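Local atomic coordinates of DegV domain-containing protein Cgl2349/cg2579 (Corynebacterium glutamicum, PDB entry 3EGL), a protein that binds long-chain fatty acids such as palmitate and may take part in lipid transport or fatty acid metabolism. Residues A[14-19]-A[102-107]; A[137-142]-A[257-262]; A[143-148]-A[251-256]; A[153-158]-A[177-182]; A[210-215]-A[236-241]. All blocks are in the same frame, centred on the assembly; numbering follows the deposited sequence.

Contact 1 (A[14-19]-A[102-107]); sequences ACLPTH and LGMAVG
Leu16 and the selenomethionine at position 104 cross at about a right angle, with CD2 of Leu16 3.6 Å from SE of Met104. The same methyl reaches the bare CA of Gly107, 3.8 Å from Leu16 CD2, while CB of Ala14 sits 3.7 Å from Gly107 N; a glycine one helical turn into the helix thus lets the loop pack directly on backbone. Met104 curls back over the carbonyl of Ala14 through its first two torsions, chi1 (-76°) and chi2 (-67°), which set SE 3.5 Å from Ala14 O. That oxygen is also 3.2 Å from Met104 N, but the angle is too poor for a hydrogen bond, and the segments are held together by packing. Further out, Gly103, at the N-cap position of helix 104-116, takes the Gly107 N-H on its own O (3.0 Å), fixing the first turn. Met239 and Val241 of strand 237-242, and Met111, also touch Met104. CA of Gly103 is about 4 Å from the nearest atom of the bound palmitate. The arrangement places the start of a helix against the loop that follows strand 7-11, beside the tail of the bound palmitate in this DegV fold.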
# COMPACT_ATOMS: atom_id res chain seq x y z
N ALA A 14 -4.14 0.40 2.09
CA ALA A 14 -3.14 1.47 2.13
C ALA A 14 -2.42 1.57 3.49
O ALA A 14 -1.38 2.23 3.57
CB ALA A 14 -3.74 2.85 1.73
N CYS A 15 -3.01 1.00 4.54
CA CYS A 15 -2.45 1.04 5.91
C CYS A 15 -2.35 2.41 6.60
O CYS A 15 -1.52 2.57 7.51
CB CYS A 15 -1.07 0.36 5.97
SG CYS A 15 -1.13 -1.37 5.45
N LEU A 16 -3.14 3.39 6.19
CA LEU A 16 -3.01 4.67 6.83
C LEU A 16 -3.46 4.51 8.26
O LEU A 16 -4.47 3.86 8.52
CB LEU A 16 -3.87 5.73 6.17
CG LEU A 16 -3.39 6.23 4.82
CD1 LEU A 16 -4.54 7.04 4.22
CD2 LEU A 16 -2.12 7.06 4.94
N PRO A 17 -2.70 5.07 9.21
CA PRO A 17 -3.23 5.12 10.57
C PRO A 17 -4.53 5.89 10.57
O PRO A 17 -4.71 6.87 9.83
CB PRO A 17 -2.17 5.88 11.35
CG PRO A 17 -0.91 5.57 10.60
CD PRO A 17 -1.33 5.61 9.14
N THR A 18 -5.45 5.40 11.39
CA THR A 18 -6.77 5.97 11.49
C THR A 18 -6.76 7.47 11.72
O THR A 18 -7.43 8.19 10.99
CB THR A 18 -7.57 5.23 12.56
OG1 THR A 18 -7.80 3.90 12.08
CG2 THR A 18 -8.91 5.88 12.78
N HIS A 19 -5.99 7.94 12.69
CA HIS A 19 -5.99 9.37 13.02
C HIS A 19 -5.41 10.23 11.88
O HIS A 19 -5.84 11.37 11.69
CB HIS A 19 -5.28 9.64 14.36
CG HIS A 19 -3.80 9.47 14.28
ND1 HIS A 19 -3.19 8.23 14.35
CD2 HIS A 19 -2.81 10.37 14.04
CE1 HIS A 19 -1.88 8.39 14.19
NE2 HIS A 19 -1.63 9.68 14.02
N LEU A 102 0.57 -1.48 -3.05
CA LEU A 102 -0.30 -1.64 -1.90
C LEU A 102 0.43 -1.06 -0.69
O LEU A 102 1.66 -0.80 -0.75
CB LEU A 102 -0.60 -3.13 -1.67
CG LEU A 102 0.53 -4.01 -1.09
CD1 LEU A 102 0.02 -5.42 -0.87
CD2 LEU A 102 1.79 -4.01 -1.96
N GLY A 103 -0.30 -0.86 0.40
CA GLY A 103 0.32 -0.41 1.62
C GLY A 103 0.66 1.05 1.57
O GLY A 103 0.09 1.81 0.77
N MSE A 104 1.57 1.47 2.44
CA MSE A 104 1.90 2.88 2.53
C MSE A 104 2.59 3.56 1.31
O MSE A 104 2.64 4.80 1.23
CB MSE A 104 2.68 3.15 3.81
CG MSE A 104 1.83 3.17 5.07
SE MSE A 104 0.61 4.71 5.06
CE MSE A 104 1.98 6.10 4.93
N ALA A 105 3.07 2.81 0.31
CA ALA A 105 3.40 3.52 -0.94
C ALA A 105 2.09 4.21 -1.49
O ALA A 105 2.08 5.41 -1.86
CB ALA A 105 4.05 2.60 -1.96
N VAL A 106 0.99 3.47 -1.47
CA VAL A 106 -0.31 4.04 -1.79
C VAL A 106 -0.80 5.06 -0.77
O VAL A 106 -1.20 6.17 -1.15
CB VAL A 106 -1.34 2.93 -1.98
CG1 VAL A 106 -2.70 3.52 -2.34
CG2 VAL A 106 -0.83 1.96 -3.09
N GLY A 107 -0.78 4.70 0.53
CA GLY A 107 -1.07 5.68 1.57
C GLY A 107 -0.27 6.96 1.37
O GLY A 107 -0.83 8.06 1.46

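Contact 2 (A[137-142]-A[257-262]); sequences SETWIY and SVSAVF. With PLM (palmitic acid), chain D.
Trp140 and Phe262 meet rim to rim: Phe262 CZ lies in the plane of the indole at its edge, 3.8 Å from Trp140 CH2, and Trp140 CZ3 in turn lies in the plane of the phenyl ring. One face of the indole receives CB of Glu138, 3.6 Å above the plane and displaced toward the rim, while CB of Ala260 also lies near the ring plane at the edge, by CZ3. The Phe262 ring also touches the chain of Glu138, with CE2 3.4 Å from Glu138 CG. Glu138 bends at chi2 (-73°), and its carboxylate forms salt bridges to Arg173 and Arg202, so the aromatic cluster is bordered by a charge that has its own partners.

Beneath this cluster the strands run antiparallel, 171° apart in direction. Glu138 with Ala260 and Trp140 with Val258 are hydrogen-bonded pairs, four bonds in all; Ala260 N to Glu138 O (3.0 Å) is the straightest at 172°. The other face carries Thr139, Ile141, Ser257 and Ser259. A water bonds to Ser259 OG (2.7 Å) and to Thr139 OG1, bridging a non-hydrogen-bonded pair. Thr139 CG2 and Ser257 CB each lie 3.5 Å from CG, the terminal methyl of palmitate, and Ile141 flanks the chain a few carbons back. These two strands sit at the centre of the second sheet of the DegV fold. Their chemistry implies two unlike faces: one of aromatic and aliphatic packing bordered by the paired charge of Glu138, the other offering methyl and methylene groups to the lipid tail, with one water linking the Thr139 and Ser259 hydroxyls.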
# COMPACT_ATOMS: atom_id res chain seq x y z
N SER A 137 8.31 5.12 -5.45
CA SER A 137 8.24 4.30 -4.26
C SER A 137 8.76 2.87 -4.48
O SER A 137 8.92 2.40 -5.61
CB SER A 137 6.81 4.25 -3.73
OG SER A 137 5.96 3.47 -4.58
N GLU A 138 9.01 2.19 -3.38
CA GLU A 138 9.31 0.78 -3.39
C GLU A 138 8.60 0.19 -2.20
O GLU A 138 8.35 0.87 -1.22
CB GLU A 138 10.81 0.51 -3.26
CG GLU A 138 11.74 1.16 -4.31
CD GLU A 138 11.65 0.52 -5.69
OE1 GLU A 138 11.02 -0.55 -5.79
OE2 GLU A 138 12.20 1.08 -6.68
N THR A 139 8.29 -1.10 -2.29
CA THR A 139 7.63 -1.82 -1.20
C THR A 139 8.33 -3.16 -1.05
O THR A 139 8.34 -3.99 -1.98
CB THR A 139 6.09 -2.00 -1.49
OG1 THR A 139 5.46 -0.71 -1.54
CG2 THR A 139 5.39 -2.84 -0.41
N TRP A 140 8.91 -3.36 0.14
CA TRP A 140 9.49 -4.64 0.51
C TRP A 140 8.72 -5.24 1.69
O TRP A 140 8.15 -4.50 2.49
CB TRP A 140 10.96 -4.50 0.93
CG TRP A 140 11.91 -4.04 -0.13
CD1 TRP A 140 12.53 -4.81 -1.04
CD2 TRP A 140 12.38 -2.68 -0.37
NE1 TRP A 140 13.38 -4.06 -1.82
CE2 TRP A 140 13.31 -2.75 -1.44
CE3 TRP A 140 12.13 -1.44 0.23
CZ2 TRP A 140 13.99 -1.62 -1.93
CZ3 TRP A 140 12.82 -0.31 -0.27
CH2 TRP A 140 13.72 -0.42 -1.35
N ILE A 141 8.71 -6.57 1.79
CA ILE A 141 8.06 -7.26 2.92
C ILE A 141 8.95 -8.39 3.40
O ILE A 141 9.46 -9.20 2.61
CB ILE A 141 6.68 -7.90 2.55
CG1 ILE A 141 5.87 -6.97 1.67
CG2 ILE A 141 5.83 -8.25 3.83
CD1 ILE A 141 4.76 -7.72 0.95
N TYR A 142 9.15 -8.39 4.71
CA TYR A 142 9.79 -9.47 5.43
C TYR A 142 8.68 -10.37 5.93
O TYR A 142 7.73 -9.91 6.62
CB TYR A 142 10.58 -8.96 6.65
CG TYR A 142 10.95 -10.07 7.63
CD1 TYR A 142 11.97 -10.99 7.32
CD2 TYR A 142 10.27 -10.22 8.84
CE1 TYR A 142 12.32 -12.02 8.21
CE2 TYR A 142 10.60 -11.27 9.74
CZ TYR A 142 11.63 -12.16 9.41
OH TYR A 142 11.97 -13.16 10.27
N SER A 257 6.79 -4.79 6.91
CA SER A 257 6.87 -4.17 5.59
C SER A 257 7.65 -2.83 5.67
O SER A 257 7.60 -2.11 6.68
CB SER A 257 5.46 -3.94 5.01
OG SER A 257 4.68 -3.02 5.80
N VAL A 258 8.35 -2.51 4.58
CA VAL A 258 8.99 -1.21 4.43
C VAL A 258 8.43 -0.57 3.16
O VAL A 258 8.62 -1.09 2.07
CB VAL A 258 10.52 -1.35 4.32
CG1 VAL A 258 11.19 -0.01 3.89
CG2 VAL A 258 11.10 -1.81 5.63
N SER A 259 7.69 0.53 3.32
CA SER A 259 7.20 1.30 2.17
C SER A 259 8.04 2.55 2.14
O SER A 259 8.14 3.28 3.15
CB SER A 259 5.73 1.67 2.32
OG SER A 259 4.93 0.55 2.71
N ALA A 260 8.69 2.80 1.00
CA ALA A 260 9.62 3.91 0.92
C ALA A 260 9.31 4.79 -0.26
O ALA A 260 8.96 4.29 -1.33
CB ALA A 260 11.04 3.38 0.82
N VAL A 261 9.45 6.09 -0.09
CA VAL A 261 9.35 7.02 -1.22
C VAL A 261 10.68 7.71 -1.38
O VAL A 261 11.19 8.25 -0.41
CB VAL A 261 8.25 8.10 -0.98
CG1 VAL A 261 8.16 9.09 -2.21
CG2 VAL A 261 6.87 7.43 -0.63
N PHE A 262 11.26 7.67 -2.57
CA PHE A 262 12.64 8.11 -2.80
C PHE A 262 12.68 9.41 -3.58
O PHE A 262 11.66 9.88 -4.07
CB PHE A 262 13.44 7.03 -3.52
CG PHE A 262 13.59 5.75 -2.73
CD1 PHE A 262 14.69 5.56 -1.88
CD2 PHE A 262 12.64 4.74 -2.82
CE1 PHE A 262 14.84 4.37 -1.13
CE2 PHE A 262 12.77 3.54 -2.08
CZ PHE A 262 13.89 3.35 -1.23
C1 PLM D . -8.53 -9.32 -1.74
O1 PLM D . -8.48 -9.00 -2.94
O2 PLM D . -8.94 -10.46 -1.46
C2 PLM D . -8.10 -8.41 -0.63
C3 PLM D . -6.60 -8.16 -0.77
C4 PLM D . -5.70 -9.27 -0.30
C5 PLM D . -4.35 -8.99 -0.96
C6 PLM D . -3.26 -9.91 -0.47
C7 PLM D . -1.98 -9.59 -1.21
C8 PLM D . -0.71 -10.13 -0.55
C9 PLM D . -0.35 -9.29 0.68
CA PLM D . 1.14 -9.38 1.05
CB PLM D . 1.43 -8.96 2.48
CC PLM D . 1.07 -7.52 2.86
CD PLM D . 2.25 -6.59 2.65
CE PLM D . 2.23 -5.38 3.55
CF PLM D . 1.99 -4.10 2.74
CG PLM D . 3.26 -3.36 2.33
O HOH W 1 3.93 0.09 0.27

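Contact 3 (A[143-148]-A[251-256]); sequences LHRIDE and SGPGAV
Pro253 lies over one face of the Arg145 guanidinium, its CD 3.5 Å from Arg145 NH2, within a type II beta turn that runs from Gly252 to Ala255. The turn joins helix 245-251 to strand 255-261 of the second sheet, and Gly254 with Ala255, both facing Asn215, forms a G1 beta bulge. Arg145 is extended from CG to NE, which carries its flat end out to the proline. Side-on, it grips the carboxylate of Glu148 with NE and NH2, one nitrogen to each oxygen; both oxygens use their syn lone pairs and lie within a few degrees of the guanidinium plane. The bond from Arg145 NE to Glu148 OE1 is 3.0 Å long and nearly straight (168°), and that from Arg145 NH2 to Glu148 OE2 is 2.6 Å. Being pinned this way, Glu148 stands across Pro253 at about a right angle, and Glu148 CD lies 3.5 Å from Gly252 CA.

At the other end of the turn, His144 CB lies 3.5 Å from Gly254 O, and Pro253 O lies near the plane of the imidazole at its edge. The imidazole ND1 is bonded to Tyr142 OH. Leu143 CD2 packs on the carbonyl of Ser251 and the methyl of Ala255. A water ties the backbones together: it accepts from His144 N at 3.1 Å and donates to Ser251 O (2.9 Å) and Pro253 O (2.7 Å).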
# COMPACT_ATOMS: atom_id res chain seq x y z
N LEU A 143 8.83 -11.65 5.59
CA LEU A 143 7.93 -12.68 6.07
C LEU A 143 8.63 -13.52 7.10
O LEU A 143 9.71 -14.06 6.88
CB LEU A 143 7.40 -13.54 4.90
CG LEU A 143 6.73 -12.62 3.87
CD1 LEU A 143 6.47 -13.33 2.56
CD2 LEU A 143 5.44 -12.02 4.42
N HIS A 144 8.00 -13.62 8.25
CA HIS A 144 8.61 -14.31 9.35
C HIS A 144 8.40 -15.81 9.19
O HIS A 144 9.18 -16.60 9.71
CB HIS A 144 7.99 -13.80 10.62
CG HIS A 144 8.62 -14.37 11.85
ND1 HIS A 144 9.97 -14.26 12.11
CD2 HIS A 144 8.08 -15.01 12.91
CE1 HIS A 144 10.23 -14.81 13.27
NE2 HIS A 144 9.10 -15.29 13.77
N ARG A 145 7.34 -16.17 8.47
CA ARG A 145 7.14 -17.51 7.92
C ARG A 145 6.42 -17.41 6.55
O ARG A 145 5.82 -16.40 6.20
CB ARG A 145 6.34 -18.37 8.91
CG ARG A 145 4.85 -18.05 9.00
CD ARG A 145 4.14 -19.07 9.91
NE ARG A 145 2.72 -18.73 10.12
CZ ARG A 145 2.06 -18.95 11.26
NH1 ARG A 145 2.66 -19.53 12.29
NH2 ARG A 145 0.78 -18.60 11.37
N ILE A 146 6.45 -18.46 5.75
CA ILE A 146 5.88 -18.31 4.42
C ILE A 146 4.54 -19.02 4.22
O ILE A 146 3.99 -18.96 3.13
CB ILE A 146 6.85 -18.82 3.35
CG1 ILE A 146 7.23 -20.25 3.68
CG2 ILE A 146 8.09 -17.94 3.29
CD1 ILE A 146 7.23 -21.07 2.52
N ASP A 147 4.03 -19.66 5.27
CA ASP A 147 2.79 -20.40 5.18
C ASP A 147 1.64 -19.57 4.50
O ASP A 147 1.08 -19.97 3.49
CB ASP A 147 2.36 -20.92 6.57
CG ASP A 147 3.50 -21.67 7.35
OD1 ASP A 147 4.73 -21.43 7.18
OD2 ASP A 147 3.13 -22.52 8.19
N GLU A 148 1.33 -18.40 5.06
CA GLU A 148 0.21 -17.59 4.57
C GLU A 148 0.42 -16.95 3.21
O GLU A 148 -0.49 -16.96 2.39
CB GLU A 148 -0.16 -16.51 5.59
CG GLU A 148 -0.75 -17.04 6.87
CD GLU A 148 0.28 -17.50 7.90
OE1 GLU A 148 1.50 -17.64 7.58
OE2 GLU A 148 -0.16 -17.74 9.05
N SER A 251 -0.02 -12.20 4.87
CA SER A 251 1.38 -12.08 5.28
C SER A 251 1.72 -13.02 6.43
O SER A 251 2.85 -13.44 6.55
CB SER A 251 1.71 -10.66 5.71
OG SER A 251 0.99 -10.28 6.89
N GLY A 252 0.76 -13.34 7.28
CA GLY A 252 1.02 -14.11 8.47
C GLY A 252 1.56 -13.25 9.60
O GLY A 252 1.91 -12.09 9.36
N PRO A 253 1.64 -13.80 10.82
CA PRO A 253 2.20 -13.06 11.95
C PRO A 253 3.73 -12.88 11.82
O PRO A 253 4.40 -13.66 11.13
CB PRO A 253 1.85 -13.92 13.19
CG PRO A 253 1.41 -15.24 12.68
CD PRO A 253 1.20 -15.16 11.18
N GLY A 254 4.26 -11.82 12.44
CA GLY A 254 5.69 -11.54 12.45
C GLY A 254 6.17 -10.75 11.25
O GLY A 254 7.35 -10.43 11.16
N ALA A 255 5.26 -10.46 10.32
CA ALA A 255 5.60 -9.75 9.09
C ALA A 255 5.88 -8.29 9.35
O ALA A 255 5.19 -7.66 10.16
CB ALA A 255 4.51 -9.88 8.05
N VAL A 256 6.89 -7.78 8.65
CA VAL A 256 7.32 -6.41 8.68
C VAL A 256 7.50 -5.87 7.24
O VAL A 256 8.25 -6.44 6.45
CB VAL A 256 8.64 -6.26 9.48
CG1 VAL A 256 9.04 -4.79 9.54
CG2 VAL A 256 8.47 -6.83 10.91
O HOH W 2 4.95 -13.53 8.49
O HOH W 3 3.56 -15.82 4.85

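Contact 4 (A[153-158]-A[177-182]); sequences GRISTA and GRMEIA. With PLM (palmitic acid), chain D.
The carbonyl O of Arg154 meets two residues of segment 177-182: Met179 CB lies 3.6 Å from it, and the Arg178 guanidinium comes at it edge-on, with Arg178 NH2 at 4.3 Å from Arg154 O, too far for a hydrogen bond. Arg178 NH2 is instead bonded to Glu74 O. Next to this, CD1 of Ile155 packs obliquely on CG of the selenomethionine Met179, 4.0 Å apart. A chi1 of 179° sends Met179 CG away from the backbone N, beside the carbonyl carbon, and the chain then turns sharply at chi2 and chi3, which carries CE to 4.0 Å from palmitate atom CA. Strand 178-181 is an edge strand of the second sheet of the DegV fold; Met179 of this strand and Arg154 of the 153-158 loop line the fatty acid site. Arg154 runs along the lipid: palmitate C6 lies 4.0 Å above one face of its guanidinium, offset toward the rim. NH2 of Arg154 is 3.4 Å from both carboxylate oxygens, O1 and O2, of palmitate, close enough for its charge probably to favour the anion, though its hydrogen bond goes to Leu75 O; NH1 bonds Ser152 O. Ser76 OG and Thr42 OG1 hydrogen-bond the lipid.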
# COMPACT_ATOMS: atom_id res chain seq x y z
N GLY A 153 -2.24 -17.27 -3.12
CA GLY A 153 -2.39 -17.29 -4.56
C GLY A 153 -1.65 -16.17 -5.26
O GLY A 153 -1.73 -16.02 -6.47
N ARG A 154 -0.92 -15.34 -4.51
CA ARG A 154 -0.29 -14.17 -5.11
C ARG A 154 1.18 -14.39 -5.45
O ARG A 154 1.86 -13.45 -5.87
CB ARG A 154 -0.45 -12.96 -4.18
CG ARG A 154 -1.75 -12.20 -4.36
CD ARG A 154 -2.91 -12.92 -3.69
NE ARG A 154 -4.10 -12.09 -3.74
CZ ARG A 154 -5.26 -12.41 -3.18
NH1 ARG A 154 -5.41 -13.55 -2.49
NH2 ARG A 154 -6.27 -11.58 -3.29
N ILE A 155 1.67 -15.60 -5.24
CA ILE A 155 2.98 -15.99 -5.70
C ILE A 155 2.76 -16.80 -6.97
O ILE A 155 2.19 -17.89 -6.92
CB ILE A 155 3.71 -16.91 -4.69
CG1 ILE A 155 3.67 -16.34 -3.27
CG2 ILE A 155 5.14 -17.22 -5.18
CD1 ILE A 155 4.46 -15.04 -3.10
N SER A 156 3.18 -16.26 -8.10
CA SER A 156 3.13 -17.03 -9.36
C SER A 156 4.06 -18.25 -9.26
O SER A 156 5.03 -18.25 -8.47
CB SER A 156 3.54 -16.16 -10.55
OG SER A 156 4.95 -16.00 -10.54
N THR A 157 3.75 -19.27 -10.06
CA THR A 157 4.59 -20.48 -10.12
C THR A 157 5.95 -20.22 -10.75
O THR A 157 6.96 -20.84 -10.36
CB THR A 157 3.87 -21.64 -10.83
OG1 THR A 157 3.41 -21.20 -12.11
CG2 THR A 157 2.67 -22.11 -9.98
N ALA A 158 5.98 -19.30 -11.71
CA ALA A 158 7.23 -18.74 -12.22
C ALA A 158 8.12 -18.23 -11.06
O ALA A 158 9.32 -18.50 -11.03
CB ALA A 158 6.95 -17.63 -13.23
N GLY A 177 3.53 -4.32 -10.17
CA GLY A 177 2.35 -4.91 -9.51
C GLY A 177 2.54 -6.30 -8.88
O GLY A 177 2.03 -6.57 -7.76
N ARG A 178 3.26 -7.18 -9.61
CA ARG A 178 3.49 -8.58 -9.25
C ARG A 178 4.53 -8.78 -8.08
O ARG A 178 5.39 -7.92 -7.79
CB ARG A 178 3.79 -9.40 -10.54
CG ARG A 178 4.00 -10.99 -10.42
CD ARG A 178 2.72 -11.88 -10.10
NE ARG A 178 1.57 -11.67 -11.01
CZ ARG A 178 0.30 -11.57 -10.62
NH1 ARG A 178 -0.67 -11.36 -11.51
NH2 ARG A 178 -0.02 -11.66 -9.33
N MSE A 179 4.42 -9.91 -7.39
CA MSE A 179 5.16 -10.14 -6.17
C MSE A 179 6.42 -10.99 -6.38
O MSE A 179 6.33 -12.09 -6.88
CB MSE A 179 4.24 -10.86 -5.20
CG MSE A 179 4.93 -11.14 -3.94
SE MSE A 179 4.52 -9.78 -2.67
CE MSE A 179 3.12 -10.95 -2.00
N GLU A 180 7.59 -10.50 -5.99
CA GLU A 180 8.83 -11.16 -6.34
C GLU A 180 9.69 -11.42 -5.13
O GLU A 180 9.49 -10.79 -4.09
CB GLU A 180 9.62 -10.28 -7.29
CG GLU A 180 8.97 -10.05 -8.64
CD GLU A 180 9.91 -9.36 -9.62
OE1 GLU A 180 10.89 -8.69 -9.17
OE2 GLU A 180 9.66 -9.48 -10.85
N ILE A 181 10.65 -12.33 -5.25
CA ILE A 181 11.59 -12.59 -4.15
C ILE A 181 12.76 -11.63 -4.33
O ILE A 181 13.42 -11.59 -5.38
CB ILE A 181 12.11 -14.06 -4.09
CG1 ILE A 181 10.96 -15.08 -4.14
CG2 ILE A 181 12.99 -14.31 -2.81
CD1 ILE A 181 11.42 -16.51 -4.37
N ALA A 182 13.00 -10.84 -3.29
CA ALA A 182 14.12 -9.92 -3.31
C ALA A 182 15.33 -10.55 -2.62
O ALA A 182 16.44 -10.17 -2.92
CB ALA A 182 13.74 -8.60 -2.63
C1 PLM D . -8.53 -9.32 -1.74
O1 PLM D . -8.48 -9.00 -2.94
O2 PLM D . -8.94 -10.46 -1.46
C2 PLM D . -8.10 -8.41 -0.63
C3 PLM D . -6.60 -8.16 -0.77
C4 PLM D . -5.70 -9.27 -0.30
C5 PLM D . -4.35 -8.99 -0.96
C6 PLM D . -3.26 -9.91 -0.47
C7 PLM D . -1.98 -9.59 -1.21
C8 PLM D . -0.71 -10.13 -0.55
C9 PLM D . -0.35 -9.29 0.68
CA PLM D . 1.14 -9.38 1.05
CB PLM D . 1.43 -8.96 2.48
CC PLM D . 1.07 -7.52 2.86
CD PLM D . 2.25 -6.59 2.65
CE PLM D . 2.23 -5.38 3.55
CF PLM D . 1.99 -4.10 2.74
CG PLM D . 3.26 -3.36 2.33

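Contact 5 (A[210-215]-A[236-241]); sequences IAIGQN and SSFMSV
Matching first torsions bring Ile210 and Phe238 together: CG1 of the isoleucine and CG of the phenylalanine are both anti to their carbonyl carbons (chi1 -58° and -60°), and the two side chains lie side by side, pointing the same way. Phe238 CD1 is 3.8 Å from Ile210 CB, and CE1 is 4.0 Å from Ile210 CG1. Ile212 adds its CD1 at the edge of the phenyl ring, near its plane. Helix 224-231 packs over this face, with Leu228 touching both Ile212 and Phe238.

The opposite face carries Ala211, Met239 and Val241. At Val241 the CG2 methyl reaches the bare CA of Gly213 at 3.7 Å, and the selenomethionine Met239 extends fully away from the strand pair. Pro17 packs against Met239 and Val241 here, and Met104 of helix 104-116 against Ala211.

The strands run parallel, crossing at -24°, and each of the backbone bonds steps from one strand to the other in turn. Met239 N gives to Ile210 O (2.7 Å), Ile212 N to Met239 O (2.8 Å) and Val241 N to Ile212 O (2.8 Å); Ile210 N to Ser237 O opens the series, and a longer bond, Gln214 N to Val241 O (3.2 Å), ends it. Strand 209-215, helix 224-231 and strand 237-242 thus form a beta-alpha-beta crossover at the margin of the second sheet. The chemistry implies an edge strand held by regular backbone pairing, with apolar side chains packing it against helix 224-231 on the face of Ile210, Ile212 and Phe238, and against Met104 on the other.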
# COMPACT_ATOMS: atom_id res chain seq x y z
N ILE A 210 10.03 6.87 4.92
CA ILE A 210 9.79 5.46 5.21
C ILE A 210 8.62 5.17 6.15
O ILE A 210 8.51 5.72 7.25
CB ILE A 210 11.03 4.80 5.90
CG1 ILE A 210 12.28 4.91 5.05
CG2 ILE A 210 10.75 3.31 6.21
CD1 ILE A 210 12.34 3.87 3.94
N ALA A 211 7.80 4.21 5.75
CA ALA A 211 6.72 3.76 6.60
C ALA A 211 6.95 2.28 6.89
O ALA A 211 7.03 1.44 5.98
CB ALA A 211 5.38 3.99 5.92
N ILE A 212 7.09 1.96 8.18
CA ILE A 212 7.35 0.59 8.52
C ILE A 212 6.08 -0.01 9.05
O ILE A 212 5.51 0.52 10.01
CB ILE A 212 8.47 0.47 9.54
CG1 ILE A 212 9.80 0.80 8.85
CG2 ILE A 212 8.52 -0.96 10.13
CD1 ILE A 212 10.88 1.28 9.83
N GLY A 213 5.65 -1.09 8.42
CA GLY A 213 4.43 -1.78 8.79
C GLY A 213 4.74 -3.05 9.55
O GLY A 213 5.76 -3.72 9.30
N GLN A 214 3.87 -3.41 10.48
CA GLN A 214 4.08 -4.65 11.22
C GLN A 214 2.78 -5.37 11.48
O GLN A 214 1.72 -4.75 11.69
CB GLN A 214 4.85 -4.42 12.53
CG GLN A 214 4.14 -3.54 13.54
CD GLN A 214 3.02 -4.27 14.30
OE1 GLN A 214 2.00 -3.68 14.61
NE2 GLN A 214 3.21 -5.57 14.58
N ASN A 215 2.86 -6.69 11.50
CA ASN A 215 1.77 -7.49 11.98
C ASN A 215 2.28 -8.45 13.03
O ASN A 215 2.96 -9.45 12.70
CB ASN A 215 1.08 -8.25 10.85
CG ASN A 215 -0.02 -9.13 11.36
OD1 ASN A 215 0.01 -10.33 11.18
ND2 ASN A 215 -0.98 -8.55 12.07
N SER A 236 16.15 11.61 6.68
CA SER A 236 15.08 10.68 6.28
C SER A 236 14.00 10.64 7.35
O SER A 236 14.29 10.83 8.52
CB SER A 236 15.65 9.29 6.05
OG SER A 236 16.40 9.24 4.86
N SER A 237 12.74 10.41 7.00
CA SER A 237 11.74 10.36 8.07
C SER A 237 11.09 9.01 8.19
O SER A 237 11.01 8.27 7.21
CB SER A 237 10.70 11.47 7.96
OG SER A 237 10.27 11.62 6.63
N PHE A 238 10.63 8.69 9.40
CA PHE A 238 10.16 7.36 9.69
C PHE A 238 8.81 7.36 10.34
O PHE A 238 8.59 8.01 11.34
CB PHE A 238 11.17 6.57 10.51
CG PHE A 238 12.50 6.40 9.82
CD1 PHE A 238 12.85 5.18 9.23
CD2 PHE A 238 13.40 7.48 9.74
CE1 PHE A 238 14.08 5.03 8.57
CE2 PHE A 238 14.63 7.35 9.09
CZ PHE A 238 14.98 6.14 8.50
N MSE A 239 7.91 6.59 9.78
CA MSE A 239 6.58 6.49 10.27
C MSE A 239 6.26 5.00 10.58
O MSE A 239 6.73 4.10 9.90
CB MSE A 239 5.70 7.06 9.17
CG MSE A 239 4.27 6.95 9.41
SE MSE A 239 3.37 7.74 7.95
CE MSE A 239 1.68 7.69 8.82
N SER A 240 5.50 4.75 11.63
CA SER A 240 5.06 3.39 11.96
C SER A 240 3.62 3.18 11.53
O SER A 240 2.81 4.05 11.77
CB SER A 240 5.08 3.20 13.46
OG SER A 240 6.41 3.13 13.90
N VAL A 241 3.30 2.04 10.92
CA VAL A 241 1.91 1.69 10.63
C VAL A 241 1.65 0.23 10.98
O VAL A 241 2.57 -0.58 11.14
CB VAL A 241 1.48 2.00 9.16
CG1 VAL A 241 1.56 3.46 8.86
CG2 VAL A 241 2.30 1.19 8.14

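Contacts 2 and 5 pair strands of one six-stranded sheet, contacts 3 and 4 each join a loop to one of its strands, and contact 1 packs on it from the first part of the fold. The centres of contacts 2 and 5 are 9 Å apart: strands 255-261 and 209-215 are neighbours, with Ser259 O 2.8 Å from Ala211 N. Contact 3 continues contact 2 along strand 255-261 and meets contact 5 at Asn215. Contact 1 touches contacts 2 and 5, for example Met104 CB to Ala211 CB at 3.5 Å. Palmitate runs past four of them: contact 2 meets its tail end, contact 4 its middle and carboxylate, and contacts 1 and 3 approach it through Gly103 and Ser251.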